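Local coordinates for protein GNA33 (Neisseria gonorrhoeae FA 1090, PDB 2G5D) that probably cleaves the glycosidic linkage between MurNAc and GlcNAc in peptidoglycan as a lytic transglycosylase, leaving a 1,6-anhydro bond on MurNAc, at residues A[196-201]-A[205-210]. Residues are numbered along the deposited sequence; the frame is centred on the assembly and turned at random.
Sequences TAIKGR and SRFLPY
Arg201 NE reaches Pro209 O through one water, which accepts from NE at 2.6 Å and donates to the carbonyl oxygen at 2.8 Å. The water lies in the guanidinium plane, at its edge. Leu208 CD1 sits over one face of the same group, 3.9 Å from Arg201 NH2. Arg201 NH1 has its own partner in Glu203, a salt bridge within the hairpin. The arginine chain is extended from CG to NE and runs across the Tyr210 ring. CB, CG and CD all pass close to Tyr210 CE2, with Arg201 CD 3.9 Å from it. Guanidinium and ring planes stand 80° apart. Tyr210 OH is hydrogen-bonded to Asp146.

The backbones pair as well. Arg201 and Leu208 form a hydrogen-bonded antiparallel pair, with Leu208 N to Arg201 O at 3.2 Å and nearly straight (171°), and Arg201 N returning a bond to Leu208 O. Tyr210 N adds a bond to Lys199 O.

Phe207 has CG anti to its backbone N (chi1 -161°), which brings the ring against the Gly200 backbone. Phe207 CE1 lies 3.7 Å from Gly200 CA, which has no side chain. Arg201 N lies over one ring face, and Ile198 CD1 meets Phe207 CE1 at 3.9 Å. Strand 148-151 borders 197-203 on its other side. The arrangement is a beta hairpin in the five-stranded mixed sheet of the MltA-specific insert domain.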
loop_
_atom_site.group_PDB
_atom_site.type_symbol
_atom_site.label_atom_id
_atom_site.label_comp_id
_atom_site.label_asym_id
_atom_site.label_seq_id
_atom_site.Cartn_x
_atom_site.Cartn_y
_atom_site.Cartn_z
ATOM N N THR A 196 -6.331 3.550 15.775
ATOM C CA THR A 196 -5.700 4.862 15.931
ATOM C C THR A 196 -6.736 5.968 16.167
ATOM O O THR A 196 -6.477 6.928 16.902
ATOM C CB THR A 196 -4.775 5.202 14.722
ATOM O OG1 THR A 196 -4.011 6.376 15.008
ATOM C CG2 THR A 196 -5.578 5.424 13.437
ATOM N N ALA A 197 -7.908 5.807 15.553
ATOM C CA ALA A 197 -8.983 6.794 15.593
ATOM C C ALA A 197 -10.331 6.122 15.376
ATOM O O ALA A 197 -10.408 5.052 14.763
ATOM C CB ALA A 197 -8.762 7.857 14.520
ATOM N N ILE A 198 -11.391 6.751 15.885
ATOM C CA ILE A 198 -12.761 6.301 15.633
ATOM C C ILE A 198 -13.433 7.183 14.583
ATOM O O ILE A 198 -13.215 8.398 14.541
ATOM C CB ILE A 198 -13.637 6.222 16.920
ATOM C CG1 ILE A 198 -13.704 7.580 17.637
ATOM C CG2 ILE A 198 -13.133 5.111 17.844
ATOM C CD1 ILE A 198 -14.976 7.802 18.433
ATOM N N LYS A 199 -14.241 6.555 13.735
ATOM C CA LYS A 199 -14.965 7.269 12.684
ATOM C C LYS A 199 -16.482 7.194 12.916
ATOM O O LYS A 199 -17.038 6.105 13.104
ATOM C CB LYS A 199 -14.605 6.715 11.293
ATOM C CG LYS A 199 -13.144 6.307 11.112
ATOM C CD LYS A 199 -12.212 7.500 10.974
ATOM C CE LYS A 199 -10.765 7.052 10.925
ATOM N NZ LYS A 199 -9.850 8.121 10.442
ATOM N N GLY A 200 -17.142 8.349 12.900
ATOM C CA GLY A 200 -18.580 8.405 13.141
ATOM C C GLY A 200 -19.268 9.669 12.661
ATOM O O GLY A 200 -18.706 10.441 11.877
ATOM N N ARG A 201 -20.497 9.863 13.135
ATOM C CA ARG A 201 -21.332 11.008 12.764
ATOM C C ARG A 201 -22.271 11.376 13.911
ATOM O O ARG A 201 -22.704 10.503 14.666
ATOM C CB ARG A 201 -22.149 10.699 11.503
ATOM C CG ARG A 201 -22.957 9.405 11.583
ATOM C CD ARG A 201 -23.924 9.245 10.429
ATOM N NE ARG A 201 -24.982 8.302 10.784
ATOM C CZ ARG A 201 -26.190 8.650 11.214
ATOM N NH1 ARG A 201 -26.527 9.927 11.325
ATOM N NH2 ARG A 201 -27.070 7.713 11.529
ATOM N N SER A 205 -28.191 13.390 20.202
ATOM C CA SER A 205 -27.083 13.810 21.057
ATOM C C SER A 205 -26.099 12.647 21.191
ATOM O O SER A 205 -25.534 12.404 22.259
ATOM C CB SER A 205 -27.580 14.291 22.427
ATOM O OG SER A 205 -27.899 13.201 23.274
ATOM N N ARG A 206 -25.904 11.931 20.088
ATOM C CA ARG A 206 -25.014 10.777 20.061
ATOM C C ARG A 206 -23.942 10.884 18.982
ATOM O O ARG A 206 -24.102 11.613 18.000
ATOM C CB ARG A 206 -25.814 9.492 19.847
ATOM C CG ARG A 206 -26.723 9.080 21.000
ATOM C CD ARG A 206 -27.305 7.712 20.698
ATOM N NE ARG A 206 -27.927 7.086 21.859
ATOM C CZ ARG A 206 -28.051 5.771 22.020
ATOM N NH1 ARG A 206 -27.571 4.937 21.100
ATOM N NH2 ARG A 206 -28.643 5.289 23.107
ATOM N N PHE A 207 -22.851 10.151 19.191
ATOM C CA PHE A 207 -21.824 9.923 18.179
ATOM C C PHE A 207 -21.810 8.419 17.907
ATOM O O PHE A 207 -21.422 7.624 18.769
ATOM C CB PHE A 207 -20.462 10.410 18.685
ATOM C CG PHE A 207 -19.448 10.641 17.594
ATOM C CD1 PHE A 207 -18.462 9.688 17.323
ATOM C CD2 PHE A 207 -19.468 11.815 16.845
ATOM C CE1 PHE A 207 -17.520 9.895 16.326
ATOM C CE2 PHE A 207 -18.526 12.033 15.840
ATOM C CZ PHE A 207 -17.552 11.067 15.581
ATOM N N LEU A 208 -22.274 8.041 16.719
ATOM C CA LEU A 208 -22.473 6.640 16.350
ATOM C C LEU A 208 -21.462 6.217 15.291
ATOM O O LEU A 208 -21.051 7.052 14.480
ATOM C CB LEU A 208 -23.877 6.441 15.772
ATOM C CG LEU A 208 -25.067 7.191 16.374
ATOM C CD1 LEU A 208 -26.180 7.281 15.347
ATOM C CD2 LEU A 208 -25.539 6.514 17.653
ATOM N N PRO A 209 -21.069 4.921 15.282
ATOM C CA PRO A 209 -20.224 4.385 14.206
ATOM C C PRO A 209 -20.727 4.835 12.834
ATOM O O PRO A 209 -21.938 4.949 12.638
ATOM C CB PRO A 209 -20.385 2.871 14.364
ATOM C CG PRO A 209 -20.602 2.684 15.820
ATOM C CD PRO A 209 -21.378 3.890 16.295
ATOM N N TYR A 210 -19.809 5.124 11.910
ATOM C CA TYR A 210 -20.206 5.522 10.571
ATOM C C TYR A 210 -20.811 4.337 9.810
ATOM O O TYR A 210 -20.695 3.181 10.242
ATOM C CB TYR A 210 -19.057 6.185 9.774
ATOM C CG TYR A 210 -19.604 7.127 8.728
ATOM C CD1 TYR A 210 -19.649 6.765 7.376
ATOM C CD2 TYR A 210 -20.157 8.354 9.102
ATOM C CE1 TYR A 210 -20.206 7.622 6.423
ATOM C CE2 TYR A 210 -20.706 9.208 8.170
ATOM C CZ TYR A 210 -20.728 8.839 6.830
ATOM O OH TYR A 210 -21.291 9.697 5.918
HETATM O O HOH W 1 -23.944 5.963 11.004
#